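Local coordinates for SIR4-interacting protein SIF2 (Saccharomyces cerevisiae, PDB 1R5M) that serves as a WD40-repeat subunit of the Set3C corepressor complex and antagonizes telomeric silencing in yeast, at residues Ile229-Ile234 and Gly241-His246; Asp211-Asp216 and Val252-Asp257. All coordinates share one frame; numbering follows the deposited sequence.

Contact 1. Residues Ile229-Ile234 and Gly241-His246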
# COMPACT_ATOMS: atom_id res chain seq x y z
N ILE A 229 5.40 11.27 14.41
CA ILE A 229 4.44 11.41 13.31
C ILE A 229 3.85 12.80 13.49
O ILE A 229 3.25 13.10 14.52
CB ILE A 229 3.31 10.36 13.40
CG1 ILE A 229 3.90 8.95 13.24
CG2 ILE A 229 2.27 10.62 12.31
CD1 ILE A 229 2.97 7.84 13.71
N PHE A 230 4.04 13.66 12.49
CA PHE A 230 3.53 15.03 12.54
C PHE A 230 2.13 15.13 11.96
O PHE A 230 1.84 14.53 10.92
CB PHE A 230 4.48 15.96 11.78
CG PHE A 230 5.74 16.32 12.53
CD1 PHE A 230 6.23 15.50 13.54
CD2 PHE A 230 6.45 17.47 12.19
CE1 PHE A 230 7.41 15.82 14.21
CE2 PHE A 230 7.63 17.80 12.86
CZ PHE A 230 8.11 16.98 13.87
N VAL A 231 1.27 15.90 12.62
CA VAL A 231 -0.11 16.08 12.16
C VAL A 231 -0.24 17.49 11.60
O VAL A 231 0.26 18.45 12.20
CB VAL A 231 -1.12 15.91 13.31
CG1 VAL A 231 -2.54 15.89 12.76
CG2 VAL A 231 -0.83 14.62 14.08
N TYR A 232 -0.90 17.62 10.45
CA TYR A 232 -1.08 18.91 9.80
C TYR A 232 -2.50 19.17 9.33
O TYR A 232 -3.30 18.25 9.16
CB TYR A 232 -0.19 19.05 8.57
CG TYR A 232 1.29 19.04 8.82
CD1 TYR A 232 2.01 17.85 8.88
CD2 TYR A 232 1.99 20.24 8.98
CE1 TYR A 232 3.38 17.84 9.07
CE2 TYR A 232 3.37 20.24 9.18
CZ TYR A 232 4.06 19.04 9.22
OH TYR A 232 5.42 19.04 9.41
N GLN A 233 -2.79 20.45 9.11
CA GLN A 233 -4.07 20.89 8.58
C GLN A 233 -3.66 21.57 7.28
O GLN A 233 -2.62 22.22 7.22
CB GLN A 233 -4.74 21.88 9.53
CG GLN A 233 -6.17 22.22 9.17
CD GLN A 233 -6.81 23.15 10.17
OE1 GLN A 233 -6.33 24.27 10.39
NE2 GLN A 233 -7.90 22.71 10.78
N ILE A 234 -4.47 21.41 6.23
CA ILE A 234 -4.15 21.98 4.93
C ILE A 234 -3.74 23.45 4.89
O ILE A 234 -2.81 23.81 4.16
CB ILE A 234 -5.33 21.79 3.95
CG1 ILE A 234 -5.48 20.31 3.60
CG2 ILE A 234 -5.11 22.62 2.68
CD1 ILE A 234 -6.63 20.02 2.65
N GLY A 241 -0.11 19.09 15.72
CA GLY A 241 0.23 18.16 16.78
C GLY A 241 1.32 17.20 16.38
O GLY A 241 1.71 17.12 15.22
N LYS A 242 1.84 16.46 17.36
CA LYS A 242 2.89 15.50 17.11
C LYS A 242 2.61 14.23 17.90
O LYS A 242 2.35 14.28 19.11
CB LYS A 242 4.26 16.08 17.50
CG LYS A 242 4.63 17.32 16.70
CD LYS A 242 6.00 17.86 17.08
CE LYS A 242 6.34 19.11 16.28
NZ LYS A 242 7.68 19.65 16.62
N LEU A 243 2.64 13.10 17.21
CA LEU A 243 2.39 11.80 17.82
C LEU A 243 3.75 11.18 18.12
O LEU A 243 4.47 10.75 17.22
CB LEU A 243 1.58 10.93 16.86
CG LEU A 243 0.34 11.63 16.29
CD1 LEU A 243 -0.42 10.68 15.37
CD2 LEU A 243 -0.57 12.09 17.43
N ILE A 244 4.10 11.16 19.40
CA ILE A 244 5.39 10.63 19.84
C ILE A 244 5.27 9.25 20.46
O ILE A 244 4.42 9.01 21.32
CB ILE A 244 6.05 11.58 20.87
CG1 ILE A 244 6.15 12.99 20.30
CG2 ILE A 244 7.43 11.06 21.25
CD1 ILE A 244 6.98 13.10 19.03
N GLY A 245 6.13 8.33 20.03
CA GLY A 245 6.10 6.98 20.56
C GLY A 245 7.05 6.02 19.86
O GLY A 245 7.78 5.28 20.52
N HIS A 246 7.04 6.02 18.53
CA HIS A 246 7.91 5.12 17.78
C HIS A 246 9.39 5.48 17.92
O HIS A 246 9.73 6.65 18.13
CB HIS A 246 7.52 5.11 16.30
CG HIS A 246 6.27 4.34 16.02
ND1 HIS A 246 6.16 2.99 16.27
CD2 HIS A 246 5.09 4.72 15.48
CE1 HIS A 246 4.96 2.57 15.90
NE2 HIS A 246 4.29 3.60 15.42
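The F230 ring carries the K242 side chain over one face, while Y232 OH lies in the ring plane at its edge. The F230 and K242 side chains run alongside each other: K242 is fully extended beyond CG, and its CE stands 4.0 Å from the F230 ring centroid, 23° off the normal, a CH-pi contact displaced toward the rim. The H246 ring is met near its plane by CD1 of I229, 4.2 Å from CD2; H246 NE2 and ND1 are hydrogen-bonded to S264 OG and D268 OD2. Between the two faces, strands 229-233 and 241-243, the third and outermost of a four-stranded propeller blade, pair antiparallel. I229 and L243 exchange two hydrogen bonds, with L243 N to I229 O at 2.8 Å and nearly straight, and V231 N reaches G241 O at 2.9 Å. On the face away from F230, CB of I229 and CB of L243 lie 3.9 Å apart. An alanine in place of F230 would probably strip the K242 methylenes of their apolar support and let the lysine swing. The chemistry thus divides the hairpin: I229, V231 and L243 form the apolar face, where I229 and L243 pack against the next blade, and lysine-covered F230 the other.

Contact 2. Residues Asp211-Asp216 and Val252-Asp257; sequences DVEWVD and VLEFND
Acidic side chains of D211-D216 bond to the backbone of strand 250-256, joining the innermost strands of two adjacent propeller blades whose main chains run in nearly the same direction but do not pair. D211 OD2 accepts L253 N at 2.9 Å, approached from above the carboxylate plane. Two residues on, E213 OE2 takes F255 N at 2.7 Å through its anti lone pair, almost straight at 176°. The glutamate gets there with CG anti to its backbone N (chi1 177°) and a bend at chi2. Such blade-to-blade contact is part of the eight-bladed WD40 beta-propeller, here between repeats WD 4 and WD 5. Three carboxylates gather here: water 1 donates to both D211 OD2 and E254 OE2, and E213 OE2 lies 3.7 Å from E254 OE1, a close approach of like charges. K156 forms salt bridges with D211 OD1 and E213 OE1, which probably eases the crowding of negative charge. Between the two acidic anchors, CB of L253 packs against CB of E213 at 3.7 Å, and CD1 of L253 touches CA of V212. At the C-terminal end of the contact the F255 ring lies flat under the backbone of V215: CA of V215 is centred over the face, 3.8 Å from the centroid, its CG1 reaches CD1 of F255, and the two side chains cross at about a right angle.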
# COMPACT_ATOMS: atom_id res chain seq x y z
N ASP A 211 5.53 6.24 4.29
CA ASP A 211 4.08 6.34 4.13
C ASP A 211 3.58 7.67 4.68
O ASP A 211 4.26 8.31 5.49
CB ASP A 211 3.39 5.18 4.87
CG ASP A 211 2.06 4.77 4.23
OD1 ASP A 211 1.66 5.39 3.22
OD2 ASP A 211 1.43 3.82 4.75
N VAL A 212 2.41 8.09 4.21
CA VAL A 212 1.74 9.31 4.66
C VAL A 212 0.26 8.93 4.69
O VAL A 212 -0.12 7.89 4.16
CB VAL A 212 1.95 10.49 3.68
CG1 VAL A 212 3.43 10.85 3.60
CG2 VAL A 212 1.40 10.14 2.31
N GLU A 213 -0.59 9.77 5.28
CA GLU A 213 -2.00 9.41 5.36
C GLU A 213 -2.91 10.58 5.70
O GLU A 213 -2.53 11.47 6.46
CB GLU A 213 -2.19 8.30 6.40
CG GLU A 213 -3.63 7.86 6.64
CD GLU A 213 -4.20 7.04 5.50
OE1 GLU A 213 -3.81 7.29 4.33
OE2 GLU A 213 -5.05 6.16 5.75
N TRP A 214 -4.11 10.59 5.14
CA TRP A 214 -5.09 11.63 5.43
C TRP A 214 -5.88 11.16 6.66
O TRP A 214 -6.24 9.99 6.75
CB TRP A 214 -6.07 11.83 4.27
CG TRP A 214 -5.48 12.52 3.09
CD1 TRP A 214 -4.85 11.95 2.03
CD2 TRP A 214 -5.44 13.94 2.86
NE1 TRP A 214 -4.41 12.92 1.15
CE2 TRP A 214 -4.76 14.15 1.64
CE3 TRP A 214 -5.91 15.05 3.58
CZ2 TRP A 214 -4.54 15.43 1.12
CZ3 TRP A 214 -5.70 16.32 3.05
CH2 TRP A 214 -5.02 16.50 1.84
N VAL A 215 -6.14 12.07 7.59
CA VAL A 215 -6.90 11.71 8.78
C VAL A 215 -8.20 12.49 8.90
O VAL A 215 -8.93 12.38 9.88
CB VAL A 215 -6.06 11.90 10.07
CG1 VAL A 215 -4.84 10.99 10.02
CG2 VAL A 215 -5.63 13.35 10.22
N ASP A 216 -8.47 13.29 7.87
CA ASP A 216 -9.69 14.09 7.78
C ASP A 216 -9.69 14.69 6.37
O ASP A 216 -8.70 14.57 5.65
CB ASP A 216 -9.70 15.21 8.83
CG ASP A 216 -11.11 15.65 9.19
OD1 ASP A 216 -12.05 15.38 8.42
OD2 ASP A 216 -11.27 16.29 10.26
N VAL A 252 4.20 2.38 7.93
CA VAL A 252 2.79 2.32 7.58
C VAL A 252 1.96 3.36 8.34
O VAL A 252 2.17 3.57 9.53
CB VAL A 252 2.17 0.94 7.93
CG1 VAL A 252 0.71 0.89 7.48
CG2 VAL A 252 2.98 -0.18 7.30
N LEU A 253 1.03 3.98 7.63
CA LEU A 253 0.10 4.94 8.22
C LEU A 253 -1.24 4.68 7.56
O LEU A 253 -1.41 4.89 6.36
CB LEU A 253 0.56 6.39 7.98
CG LEU A 253 1.76 6.82 8.82
CD1 LEU A 253 2.26 8.17 8.34
CD2 LEU A 253 1.38 6.89 10.30
N GLU A 254 -2.19 4.18 8.35
CA GLU A 254 -3.53 3.85 7.87
C GLU A 254 -4.60 4.37 8.80
O GLU A 254 -4.69 3.97 9.97
CB GLU A 254 -3.69 2.33 7.74
CG GLU A 254 -2.86 1.68 6.65
CD GLU A 254 -3.38 1.98 5.25
OE1 GLU A 254 -4.48 2.58 5.15
OE2 GLU A 254 -2.71 1.60 4.27
N PHE A 255 -5.43 5.28 8.29
CA PHE A 255 -6.50 5.85 9.09
C PHE A 255 -7.82 5.14 8.83
O PHE A 255 -8.16 4.84 7.68
CB PHE A 255 -6.66 7.34 8.77
CG PHE A 255 -7.68 8.05 9.62
CD1 PHE A 255 -7.44 8.29 10.97
CD2 PHE A 255 -8.89 8.47 9.07
CE1 PHE A 255 -8.38 8.94 11.76
CE2 PHE A 255 -9.83 9.13 9.85
CZ PHE A 255 -9.58 9.37 11.20
N ASN A 256 -8.55 4.85 9.90
CA ASN A 256 -9.85 4.19 9.82
C ASN A 256 -10.88 5.31 10.01
O ASN A 256 -10.99 5.88 11.10
CB ASN A 256 -9.94 3.12 10.93
CG ASN A 256 -11.25 2.36 10.92
OD1 ASN A 256 -11.28 1.15 11.17
ND2 ASN A 256 -12.35 3.07 10.67
N ASP A 257 -11.61 5.62 8.95
CA ASP A 257 -12.58 6.71 8.99
C ASP A 257 -13.86 6.42 9.77
O ASP A 257 -14.69 7.31 9.94
CB ASP A 257 -12.93 7.14 7.56
CG ASP A 257 -13.55 8.52 7.51
OD1 ASP A 257 -13.00 9.44 8.15
OD2 ASP A 257 -14.59 8.69 6.83
O HOH W 1 -0.58 2.81 3.38
O HOH W 2 -4.27 4.58 3.30

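In the fold
From the N terminus, the chain passes D211-D216 on the inner strand of one blade, crosses strand 219-223, and reaches I229-I234. A six-residue link then leads to G241-H246, so contact 1 closes a short hairpin on the outer side of that blade. The chain next turns inward to strand 250-256, where V252-D257 meets the first segment again; contact 2 thereby closes the longer loop, with contact 1 nested inside it. Contact 1 ties the two outer strands of one blade together, contact 2 the inner strands of successive blades. Their centres lie about 11 Å apart, and they touch directly where I234 packs on W214 and I229 on L253.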